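Local coordinates for RNA-binding protein RMD9, mitochondrial (Saccharomyces cerevisiae S288C, PDB 7A9X) that binds a dodecameric sequence element in the 3'-UTRs of yeast mitochondrial mRNAs and takes part in their processing or stability, at residues Cys187-Lys195 against Phe206-Met215; Ile252-Tyr261 against Glu285-Asn296. All coordinates share one frame; numbering follows the deposited sequence.

Contact 1: residues Cys187-Lys195 against Phe206-Met215; sequences CIRIWEASK and FQEPKVVGFM. With nucleotides of chain B.
W191 lies between M215 and the F206-Q207 turn, where the second helix of pentatricopeptide repeat PPR1 meets the first helix of PPR2. Helices 187-193 and 209-215 run nearly antiparallel, at 150°. With CG anti to the backbone N (chi1 174°), the indole of W191 leaves its own helix and reaches across to the other segment. Its CB meets the methyl CE of M215 at 3.6 Å. The five-membered ring carries CG of M215 nearly straight above one face, 3.7 Å from the ring centroid, a CH-pi contact. SD of M215 comes in obliquely, a Met-aromatic contact. CD1 of W191 touches CG1 of V211 at 4.1 Å. NE1 of W191 donates a hydrogen bond to O of F206 at 2.9 Å, in the ring plane but bent to 133° at the hydrogen. At the far end, CZ2 of W191 lies 3.9 Å from OE1 of Q207. CE of K195 sits over the indole face opposite M215, offset to the rim. With alanine at W191, the F206 carbonyl would probably lose its indole donor, and a gap is likely to open beside M215. On the RNA side, K210 of helix 209-215 brings NZ to 3.5 Å from N7 of A3 of chain B. The F206 ring is turned to S194, whose CB stands over its face at 3.9 Å from the centroid.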
loop_
_atom_site.group_PDB
_atom_site.type_symbol
_atom_site.label_atom_id
_atom_site.label_comp_id
_atom_site.label_asym_id
_atom_site.label_seq_id
_atom_site.Cartn_x
_atom_site.Cartn_y
_atom_site.Cartn_z
ATOM N N CYS A 187 -5.186 18.446 -6.050
ATOM C CA CYS A 187 -4.774 19.327 -4.961
ATOM C C CYS A 187 -4.391 20.707 -5.480
ATOM O O CYS A 187 -4.696 21.722 -4.844
ATOM C CB CYS A 187 -3.604 18.710 -4.193
ATOM S SG CYS A 187 -3.985 17.184 -3.317
ATOM N N ILE A 188 -3.720 20.762 -6.631
ATOM C CA ILE A 188 -3.312 22.045 -7.192
ATOM C C ILE A 188 -4.527 22.814 -7.696
ATOM O O ILE A 188 -4.621 24.034 -7.520
ATOM C CB ILE A 188 -2.266 21.828 -8.299
ATOM C CG1 ILE A 188 -1.082 21.024 -7.755
ATOM C CG2 ILE A 188 -1.790 23.162 -8.855
ATOM C CD1 ILE A 188 0.038 20.829 -8.754
ATOM N N ARG A 189 -5.481 22.115 -8.316
ATOM C CA ARG A 189 -6.687 22.775 -8.808
ATOM C C ARG A 189 -7.493 23.371 -7.660
ATOM O O ARG A 189 -7.916 24.530 -7.719
ATOM C CB ARG A 189 -7.543 21.786 -9.598
ATOM C CG ARG A 189 -6.845 21.150 -10.787
ATOM C CD ARG A 189 -7.672 19.999 -11.336
ATOM N NE ARG A 189 -6.895 19.130 -12.214
ATOM C CZ ARG A 189 -7.310 17.947 -12.654
ATOM N NH1 ARG A 189 -8.500 17.483 -12.296
ATOM N NH2 ARG A 189 -6.533 17.224 -13.449
ATOM N N ILE A 190 -7.720 22.583 -6.604
ATOM C CA ILE A 190 -8.489 23.070 -5.460
ATOM C C ILE A 190 -7.793 24.260 -4.814
ATOM O O ILE A 190 -8.434 25.256 -4.457
ATOM C CB ILE A 190 -8.717 21.933 -4.446
ATOM C CG1 ILE A 190 -9.620 20.855 -5.044
ATOM C CG2 ILE A 190 -9.311 22.473 -3.151
ATOM C CD1 ILE A 190 -9.864 19.685 -4.108
ATOM N N TRP A 191 -6.470 24.179 -4.659
ATOM C CA TRP A 191 -5.734 25.254 -4.003
ATOM C C TRP A 191 -5.788 26.534 -4.826
ATOM O O TRP A 191 -6.086 27.613 -4.297
ATOM C CB TRP A 191 -4.286 24.822 -3.760
ATOM C CG TRP A 191 -3.408 25.910 -3.216
ATOM C CD1 TRP A 191 -3.443 26.447 -1.961
ATOM C CD2 TRP A 191 -2.353 26.586 -3.912
ATOM N NE1 TRP A 191 -2.479 27.420 -1.835
ATOM C CE2 TRP A 191 -1.796 27.524 -3.018
ATOM C CE3 TRP A 191 -1.827 26.490 -5.204
ATOM C CZ2 TRP A 191 -0.740 28.362 -3.378
ATOM C CZ3 TRP A 191 -0.779 27.321 -5.558
ATOM C CH2 TRP A 191 -0.247 28.245 -4.649
ATOM N N GLU A 192 -5.517 26.435 -6.128
ATOM C CA GLU A 192 -5.498 27.629 -6.960
ATOM C C GLU A 192 -6.904 28.144 -7.242
ATOM O O GLU A 192 -7.078 29.340 -7.505
ATOM C CB GLU A 192 -4.751 27.348 -8.264
ATOM C CG GLU A 192 -3.815 28.473 -8.681
ATOM C CD GLU A 192 -2.432 27.978 -9.054
ATOM O OE1 GLU A 192 -2.301 26.793 -9.429
ATOM O OE2 GLU A 192 -1.472 28.773 -8.962
ATOM N N ALA A 193 -7.916 27.273 -7.193
ATOM C CA ALA A 193 -9.286 27.752 -7.319
ATOM C C ALA A 193 -9.743 28.487 -6.066
ATOM O O ALA A 193 -10.686 29.283 -6.136
ATOM C CB ALA A 193 -10.235 26.595 -7.624
ATOM N N SER A 194 -9.094 28.238 -4.926
ATOM C CA SER A 194 -9.418 28.969 -3.708
ATOM C C SER A 194 -9.021 30.435 -3.798
ATOM O O SER A 194 -9.535 31.250 -3.026
ATOM C CB SER A 194 -8.733 28.321 -2.505
ATOM O OG SER A 194 -7.324 28.418 -2.622
ATOM N N LYS A 195 -8.116 30.788 -4.715
ATOM C CA LYS A 195 -7.739 32.189 -4.877
ATOM C C LYS A 195 -8.927 33.028 -5.330
ATOM O O LYS A 195 -9.138 34.141 -4.833
ATOM C CB LYS A 195 -6.585 32.310 -5.874
ATOM C CG LYS A 195 -5.313 31.581 -5.469
ATOM C CD LYS A 195 -4.242 31.734 -6.538
ATOM C CE LYS A 195 -2.960 31.026 -6.142
ATOM N NZ LYS A 195 -1.932 31.116 -7.211
ATOM N N PHE A 206 -6.433 29.421 2.615
ATOM C CA PHE A 206 -5.670 28.583 1.697
ATOM C C PHE A 206 -4.319 29.183 1.327
ATOM O O PHE A 206 -3.512 28.496 0.691
ATOM C CB PHE A 206 -6.475 28.319 0.423
ATOM C CG PHE A 206 -7.445 27.172 0.538
ATOM C CD1 PHE A 206 -8.700 27.359 1.098
ATOM C CD2 PHE A 206 -7.107 25.911 0.070
ATOM C CE1 PHE A 206 -9.594 26.307 1.199
ATOM C CE2 PHE A 206 -7.997 24.854 0.168
ATOM C CZ PHE A 206 -9.242 25.052 0.734
ATOM N N GLN A 207 -4.054 30.433 1.701
ATOM C CA GLN A 207 -2.774 31.076 1.443
ATOM C C GLN A 207 -1.910 31.181 2.692
ATOM O O GLN A 207 -0.828 31.774 2.637
ATOM C CB GLN A 207 -2.993 32.463 0.837
ATOM C CG GLN A 207 -3.739 32.434 -0.486
ATOM C CD GLN A 207 -3.000 31.645 -1.548
ATOM O OE1 GLN A 207 -1.770 31.662 -1.609
ATOM N NE2 GLN A 207 -3.750 30.942 -2.391
ATOM N N GLU A 208 -2.363 30.622 3.810
ATOM C CA GLU A 208 -1.586 30.648 5.036
ATOM C C GLU A 208 -0.298 29.839 4.872
ATOM O O GLU A 208 -0.237 28.918 4.053
ATOM C CB GLU A 208 -2.412 30.097 6.196
ATOM C CG GLU A 208 -3.586 30.984 6.587
ATOM C CD GLU A 208 -4.404 30.408 7.725
ATOM O OE1 GLU A 208 -5.591 30.780 7.848
ATOM O OE2 GLU A 208 -3.861 29.586 8.496
ATOM N N PRO A 209 0.746 30.171 5.641
ATOM C CA PRO A 209 2.047 29.501 5.448
ATOM C C PRO A 209 1.997 27.986 5.548
ATOM O O PRO A 209 2.700 27.304 4.789
ATOM C CB PRO A 209 2.913 30.112 6.559
ATOM C CG PRO A 209 2.324 31.459 6.788
ATOM C CD PRO A 209 0.842 31.302 6.582
ATOM N N LYS A 210 1.198 27.429 6.461
ATOM C CA LYS A 210 1.178 25.976 6.600
ATOM C C LYS A 210 0.513 25.307 5.406
ATOM O O LYS A 210 0.833 24.157 5.087
ATOM C CB LYS A 210 0.489 25.567 7.901
ATOM C CG LYS A 210 -0.958 26.008 8.045
ATOM C CD LYS A 210 -1.526 25.463 9.345
ATOM C CE LYS A 210 -2.865 26.084 9.691
ATOM N NZ LYS A 210 -3.339 25.611 11.024
ATOM N N VAL A 211 -0.405 26.004 4.733
ATOM C CA VAL A 211 -0.982 25.468 3.506
ATOM C C VAL A 211 0.014 25.586 2.359
ATOM O O VAL A 211 0.124 24.685 1.518
ATOM C CB VAL A 211 -2.310 26.177 3.181
ATOM C CG1 VAL A 211 -2.967 25.545 1.963
ATOM C CG2 VAL A 211 -3.248 26.138 4.378
ATOM N N VAL A 212 0.751 26.698 2.302
ATOM C CA VAL A 212 1.795 26.847 1.292
ATOM C C VAL A 212 2.862 25.775 1.471
ATOM O O VAL A 212 3.378 25.221 0.492
ATOM C CB VAL A 212 2.403 28.262 1.350
ATOM C CG1 VAL A 212 3.510 28.409 0.314
ATOM C CG2 VAL A 212 1.326 29.312 1.142
ATOM N N GLY A 213 3.199 25.459 2.725
ATOM C CA GLY A 213 4.184 24.422 2.982
ATOM C C GLY A 213 3.790 23.082 2.394
ATOM O O GLY A 213 4.620 22.387 1.805
ATOM N N PHE A 214 2.518 22.697 2.542
ATOM C CA PHE A 214 2.064 21.467 1.903
ATOM C C PHE A 214 2.162 21.563 0.391
ATOM O O PHE A 214 2.436 20.559 -0.276
ATOM C CB PHE A 214 0.622 21.140 2.296
ATOM C CG PHE A 214 0.011 20.045 1.461
ATOM C CD1 PHE A 214 0.176 18.716 1.814
ATOM C CD2 PHE A 214 -0.699 20.342 0.304
ATOM C CE1 PHE A 214 -0.365 17.706 1.042
ATOM C CE2 PHE A 214 -1.236 19.336 -0.474
ATOM C CZ PHE A 214 -1.073 18.016 -0.103
ATOM N N MET A 215 1.931 22.755 -0.165
ATOM C CA MET A 215 1.820 22.892 -1.612
ATOM C C MET A 215 3.174 22.911 -2.307
ATOM O O MET A 215 3.270 22.485 -3.464
ATOM C CB MET A 215 1.033 24.158 -1.955
ATOM C CG MET A 215 -0.466 23.953 -1.909
ATOM S SD MET A 215 -0.952 22.717 -3.126
ATOM C CE MET A 215 -2.443 22.070 -2.388
ATOM P P A B 3 0.155 23.469 14.103
ATOM O OP1 A B 3 1.311 22.564 13.872
ATOM O OP2 A B 3 -0.356 24.313 12.992
ATOM O "O5'" A B 3 -1.055 22.582 14.632
ATOM C "C5'" A B 3 -0.879 21.674 15.707
ATOM C "C4'" A B 3 -2.203 21.136 16.180
ATOM O "O4'" A B 3 -3.018 22.226 16.680
ATOM C "C3'" A B 3 -3.067 20.481 15.113
ATOM O "O3'" A B 3 -2.693 19.134 14.870
ATOM C "C2'" A B 3 -4.475 20.638 15.676
ATOM O "O2'" A B 3 -4.738 19.647 16.659
ATOM C "C1'" A B 3 -4.376 21.996 16.374
ATOM N N9 A B 3 -4.856 23.102 15.524
ATOM C C8 A B 3 -4.128 23.866 14.645
ATOM N N7 A B 3 -4.835 24.782 14.029
ATOM C C5 A B 3 -6.115 24.610 14.538
ATOM C C6 A B 3 -7.331 25.273 14.289
ATOM N N6 A B 3 -7.460 26.283 13.427
ATOM N N1 A B 3 -8.425 24.855 14.964
ATOM C C2 A B 3 -8.297 23.842 15.828
ATOM N N3 A B 3 -7.211 23.141 16.149
ATOM C C4 A B 3 -6.144 23.579 15.460
#

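Contact 2: residues Ile252-Tyr261 against Glu285-Asn296; sequences IKVFIKAEDY and ETHLSFIGDSKN. With nucleotides of chain B.
Helices 252-257 and 285-292 run almost parallel, 7° apart, with their axes 9.9 Å from each other. K253 faces S289, and I256 faces S294. Helix 252-257 closes in a Schellman motif, with E259 at positive phi. This is the packing of the first helices of two successive pentatricopeptide repeats, PPR3 and PPR4. I256 is central to it. Its CD1 stands over the middle of the F290 ring, 3.5 Å from the centroid and 6° off the normal, a CH-pi contact. The other branch of I256, CG2, meets OG of S294 at 3.4 Å. CG2 of I252 reaches the same ring obliquely at CE2 of F290, 3.9 Å away. OG of S294 donates to O of F290, within its own segment. Toward the RNA, K253 extends beyond CG and its NZ makes a salt bridge to OE1 of E285 at 3.3 Å, with a weak hydrogen bond within it. OE2 of E285 lies 3.3 Å from OP1 of U5 of chain B, so K253 probably eases the repulsion between carboxylate and phosphate. At the other end, N of N296 donates to OH of Y261 at 3.0 Å, with an angle of 151° at the hydrogen. The same OH donates to OE1 of E259 at 3.1 Å. The hydroxyl thus joins E259, on its own segment, to the backbone of N296 across the contact. N296 itself caps helix 297-308 through L299. Helix 261-270 packs on I252 and F290, and F290 also stacks on F303 of helix 297-308. Helix 209-223 lies against V254 and K257.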
loop_
_atom_site.group_PDB
_atom_site.type_symbol
_atom_site.label_atom_id
_atom_site.label_comp_id
_atom_site.label_asym_id
_atom_site.label_seq_id
_atom_site.Cartn_x
_atom_site.Cartn_y
_atom_site.Cartn_z
ATOM N N ILE A 252 12.010 22.072 2.882
ATOM C CA ILE A 252 13.070 21.074 2.992
ATOM C C ILE A 252 12.882 19.975 1.952
ATOM O O ILE A 252 13.840 19.559 1.292
ATOM C CB ILE A 252 13.117 20.498 4.420
ATOM C CG1 ILE A 252 13.579 21.568 5.407
ATOM C CG2 ILE A 252 14.036 19.283 4.485
ATOM C CD1 ILE A 252 13.289 21.229 6.849
ATOM N N LYS A 253 11.646 19.499 1.781
ATOM C CA LYS A 253 11.389 18.425 0.826
ATOM C C LYS A 253 11.726 18.854 -0.596
ATOM O O LYS A 253 12.293 18.073 -1.369
ATOM C CB LYS A 253 9.931 17.975 0.920
ATOM C CG LYS A 253 9.576 17.278 2.224
ATOM C CD LYS A 253 8.144 16.763 2.209
ATOM C CE LYS A 253 7.820 16.002 3.484
ATOM N NZ LYS A 253 6.472 15.369 3.439
ATOM N N VAL A 254 11.379 20.092 -0.961
ATOM C CA VAL A 254 11.710 20.600 -2.290
ATOM C C VAL A 254 13.219 20.574 -2.503
ATOM O O VAL A 254 13.713 20.082 -3.525
ATOM C CB VAL A 254 11.139 22.018 -2.480
ATOM C CG1 VAL A 254 11.681 22.646 -3.756
ATOM C CG2 VAL A 254 9.621 21.982 -2.509
ATOM N N PHE A 255 13.971 21.092 -1.531
ATOM C CA PHE A 255 15.421 21.165 -1.656
ATOM C C PHE A 255 16.079 19.792 -1.628
ATOM O O PHE A 255 17.170 19.629 -2.185
ATOM C CB PHE A 255 15.986 22.059 -0.552
ATOM C CG PHE A 255 15.743 23.523 -0.782
ATOM C CD1 PHE A 255 15.911 24.069 -2.043
ATOM C CD2 PHE A 255 15.339 24.350 0.254
ATOM C CE1 PHE A 255 15.691 25.412 -2.271
ATOM C CE2 PHE A 255 15.115 25.698 0.033
ATOM C CZ PHE A 255 15.291 26.229 -1.231
ATOM N N ILE A 256 15.445 18.805 -0.992
ATOM C CA ILE A 256 15.950 17.437 -1.050
ATOM C C ILE A 256 15.808 16.884 -2.462
ATOM O O ILE A 256 16.750 16.307 -3.021
ATOM C CB ILE A 256 15.223 16.553 -0.021
ATOM C CG1 ILE A 256 15.657 16.917 1.400
ATOM C CG2 ILE A 256 15.479 15.081 -0.301
ATOM C CD1 ILE A 256 14.951 16.113 2.476
ATOM N N LYS A 257 14.623 17.049 -3.059
ATOM C CA LYS A 257 14.427 16.649 -4.448
ATOM C C LYS A 257 15.354 17.419 -5.382
ATOM O O LYS A 257 15.911 16.846 -6.324
ATOM C CB LYS A 257 12.969 16.861 -4.856
ATOM C CG LYS A 257 12.002 15.819 -4.318
ATOM C CD LYS A 257 12.171 14.488 -5.032
ATOM C CE LYS A 257 11.122 13.488 -4.577
ATOM N NZ LYS A 257 11.220 12.212 -5.336
ATOM N N ALA A 258 15.532 18.719 -5.138
ATOM C CA ALA A 258 16.431 19.510 -5.967
ATOM C C ALA A 258 17.898 19.244 -5.663
ATOM O O ALA A 258 18.763 19.795 -6.349
ATOM C CB ALA A 258 16.129 21.000 -5.798
ATOM N N GLU A 259 18.187 18.419 -4.657
ATOM C CA GLU A 259 19.544 18.055 -4.252
ATOM C C GLU A 259 20.354 19.256 -3.780
ATOM O O GLU A 259 21.588 19.197 -3.735
ATOM C CB GLU A 259 20.285 17.319 -5.373
ATOM C CG GLU A 259 19.531 16.107 -5.897
ATOM C CD GLU A 259 20.419 15.151 -6.666
ATOM O OE1 GLU A 259 21.315 14.542 -6.043
ATOM O OE2 GLU A 259 20.219 15.008 -7.890
ATOM N N ASP A 260 19.682 20.354 -3.426
ATOM C CA ASP A 260 20.324 21.460 -2.718
ATOM C C ASP A 260 20.299 21.127 -1.227
ATOM O O ASP A 260 19.549 21.693 -0.428
ATOM C CB ASP A 260 19.634 22.784 -3.022
ATOM C CG ASP A 260 20.460 23.988 -2.595
ATOM O OD1 ASP A 260 21.299 23.855 -1.684
ATOM O OD2 ASP A 260 20.271 25.074 -3.181
ATOM N N TYR A 261 21.167 20.184 -0.858
ATOM C CA TYR A 261 21.111 19.600 0.476
ATOM C C TYR A 261 21.527 20.585 1.561
ATOM O O TYR A 261 21.021 20.508 2.686
ATOM C CB TYR A 261 21.981 18.343 0.527
ATOM C CG TYR A 261 21.534 17.270 -0.444
ATOM C CD1 TYR A 261 20.307 16.637 -0.289
ATOM C CD2 TYR A 261 22.336 16.891 -1.513
ATOM C CE1 TYR A 261 19.891 15.655 -1.169
ATOM C CE2 TYR A 261 21.926 15.910 -2.402
ATOM C CZ TYR A 261 20.702 15.295 -2.223
ATOM O OH TYR A 261 20.283 14.318 -3.096
ATOM N N GLU A 285 8.520 13.665 9.154
ATOM C CA GLU A 285 8.361 13.719 7.702
ATOM C C GLU A 285 9.657 14.136 7.021
ATOM O O GLU A 285 10.086 13.511 6.046
ATOM C CB GLU A 285 7.236 14.682 7.322
ATOM C CG GLU A 285 5.839 14.205 7.655
ATOM C CD GLU A 285 4.785 14.917 6.833
ATOM O OE1 GLU A 285 4.409 14.390 5.763
ATOM O OE2 GLU A 285 4.345 16.011 7.248
ATOM N N THR A 286 10.299 15.195 7.523
ATOM C CA THR A 286 11.528 15.667 6.895
ATOM C C THR A 286 12.647 14.644 7.037
ATOM O O THR A 286 13.333 14.332 6.056
ATOM C CB THR A 286 11.946 17.014 7.486
ATOM O OG1 THR A 286 11.944 16.931 8.915
ATOM C CG2 THR A 286 10.986 18.101 7.042
ATOM N N HIS A 287 12.836 14.100 8.243
ATOM C CA HIS A 287 13.861 13.081 8.450
ATOM C C HIS A 287 13.675 11.916 7.486
ATOM O O HIS A 287 14.619 11.505 6.801
ATOM C CB HIS A 287 13.833 12.597 9.901
ATOM C CG HIS A 287 14.994 11.728 10.278
ATOM N ND1 HIS A 287 15.775 11.976 11.386
ATOM C CD2 HIS A 287 15.495 10.606 9.709
ATOM C CE1 HIS A 287 16.714 11.051 11.477
ATOM N NE2 HIS A 287 16.566 10.208 10.471
ATOM N N LEU A 288 12.453 11.379 7.409
ATOM C CA LEU A 288 12.187 10.290 6.474
ATOM C C LEU A 288 12.393 10.728 5.029
ATOM O O LEU A 288 12.781 9.912 4.186
ATOM C CB LEU A 288 10.766 9.759 6.668
ATOM C CG LEU A 288 10.477 9.053 7.993
ATOM C CD1 LEU A 288 9.016 8.636 8.067
ATOM C CD2 LEU A 288 11.390 7.850 8.173
ATOM N N SER A 289 12.143 12.003 4.723
ATOM C CA SER A 289 12.386 12.495 3.371
ATOM C C SER A 289 13.867 12.423 3.011
ATOM O O SER A 289 14.218 12.105 1.869
ATOM C CB SER A 289 11.860 13.924 3.230
ATOM O OG SER A 289 11.978 14.377 1.893
ATOM N N PHE A 290 14.754 12.703 3.975
ATOM C CA PHE A 290 16.184 12.568 3.710
ATOM C C PHE A 290 16.561 11.129 3.390
ATOM O O PHE A 290 17.517 10.886 2.644
ATOM C CB PHE A 290 17.006 13.062 4.903
ATOM C CG PHE A 290 17.154 14.553 4.970
ATOM C CD1 PHE A 290 18.032 15.217 4.125
ATOM C CD2 PHE A 290 16.432 15.292 5.894
ATOM C CE1 PHE A 290 18.176 16.593 4.192
ATOM C CE2 PHE A 290 16.571 16.668 5.965
ATOM C CZ PHE A 290 17.444 17.319 5.113
ATOM N N ILE A 291 15.825 10.165 3.940
ATOM C CA ILE A 291 16.158 8.760 3.742
ATOM C C ILE A 291 15.644 8.267 2.397
ATOM O O ILE A 291 16.381 7.640 1.627
ATOM C CB ILE A 291 15.596 7.918 4.901
ATOM C CG1 ILE A 291 16.227 8.352 6.222
ATOM C CG2 ILE A 291 15.815 6.432 4.646
ATOM C CD1 ILE A 291 15.698 7.597 7.416
ATOM N N GLY A 292 14.380 8.544 2.092
ATOM C CA GLY A 292 13.743 7.966 0.926
ATOM C C GLY A 292 13.750 8.825 -0.322
ATOM O O GLY A 292 13.449 8.328 -1.412
ATOM N N ASP A 293 14.091 10.109 -0.194
ATOM C CA ASP A 293 14.046 11.021 -1.329
ATOM C C ASP A 293 15.393 11.594 -1.741
ATOM O O ASP A 293 15.496 12.127 -2.852
ATOM C CB ASP A 293 13.087 12.187 -1.045
ATOM C CG ASP A 293 11.654 11.735 -0.907
ATOM O OD1 ASP A 293 11.266 10.779 -1.612
ATOM O OD2 ASP A 293 10.917 12.327 -0.091
ATOM N N SER A 294 16.417 11.510 -0.896
ATOM C CA SER A 294 17.723 12.051 -1.251
ATOM C C SER A 294 18.401 11.138 -2.264
ATOM O O SER A 294 18.615 9.950 -1.996
ATOM C CB SER A 294 18.598 12.214 -0.009
ATOM O OG SER A 294 18.003 13.100 0.924
ATOM N N LYS A 295 18.729 11.694 -3.433
ATOM C CA LYS A 295 19.494 10.940 -4.414
ATOM C C LYS A 295 20.927 10.709 -3.957
ATOM O O LYS A 295 21.573 9.773 -4.441
ATOM C CB LYS A 295 19.473 11.655 -5.770
ATOM C CG LYS A 295 18.744 10.884 -6.858
ATOM C CD LYS A 295 17.356 10.467 -6.399
ATOM C CE LYS A 295 16.653 9.632 -7.456
ATOM N NZ LYS A 295 15.260 9.288 -7.053
ATOM N N ASN A 296 21.440 11.535 -3.048
ATOM C CA ASN A 296 22.750 11.298 -2.446
ATOM C C ASN A 296 22.594 10.205 -1.398
ATOM O O ASN A 296 22.090 10.443 -0.297
ATOM C CB ASN A 296 23.314 12.575 -1.840
ATOM C CG ASN A 296 24.609 12.331 -1.086
ATOM O OD1 ASN A 296 24.796 12.818 0.024
ATOM N ND2 ASN A 296 25.509 11.562 -1.690
ATOM P P U B 5 0.883 16.061 9.905
ATOM O OP1 U B 5 1.346 16.325 8.519
ATOM O OP2 U B 5 -0.564 15.887 10.178
ATOM O "O5'" U B 5 1.644 14.756 10.400
ATOM C "C5'" U B 5 3.060 14.675 10.343
ATOM C "C4'" U B 5 3.553 13.400 10.974
ATOM O "O4'" U B 5 3.258 13.416 12.397
ATOM C "C3'" U B 5 2.883 12.130 10.479
ATOM O "O3'" U B 5 3.400 11.666 9.247
ATOM C "C2'" U B 5 3.090 11.170 11.640
ATOM O "O2'" U B 5 4.412 10.660 11.645
ATOM C "C1'" U B 5 2.928 12.113 12.834
ATOM N N1 U B 5 1.534 12.111 13.332
ATOM C C2 U B 5 1.190 11.072 14.174
ATOM O O2 U B 5 1.984 10.210 14.512
ATOM N N3 U B 5 -0.111 11.086 14.610
ATOM C C4 U B 5 -1.082 12.013 14.289
ATOM O O4 U B 5 -2.210 11.887 14.764
ATOM C C5 U B 5 -0.651 13.056 13.408
ATOM C C6 U B 5 0.613 13.068 12.967
#

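Contact 1 closes before contact 2 opens along the chain. Their centres are about 22 Å apart. Their nearest atoms are about 6 Å apart, and they do not touch. Contact 1 joins helices 184-193 and 209-223, at the step from PPR1 to PPR2. Contact 2 joins helices 245-257 and 281-292, at the step from PPR3 to PPR4. Helix 209-223 links the two, since it also packs against helix 245-257 through L216 and Y220 on V254. The contacts are thus separate steps of one helical-repeat stack. Each has a residue near the RNA, K210 at A3 and E285 at U5 of chain B, consistent with successive repeats following successive nucleotides.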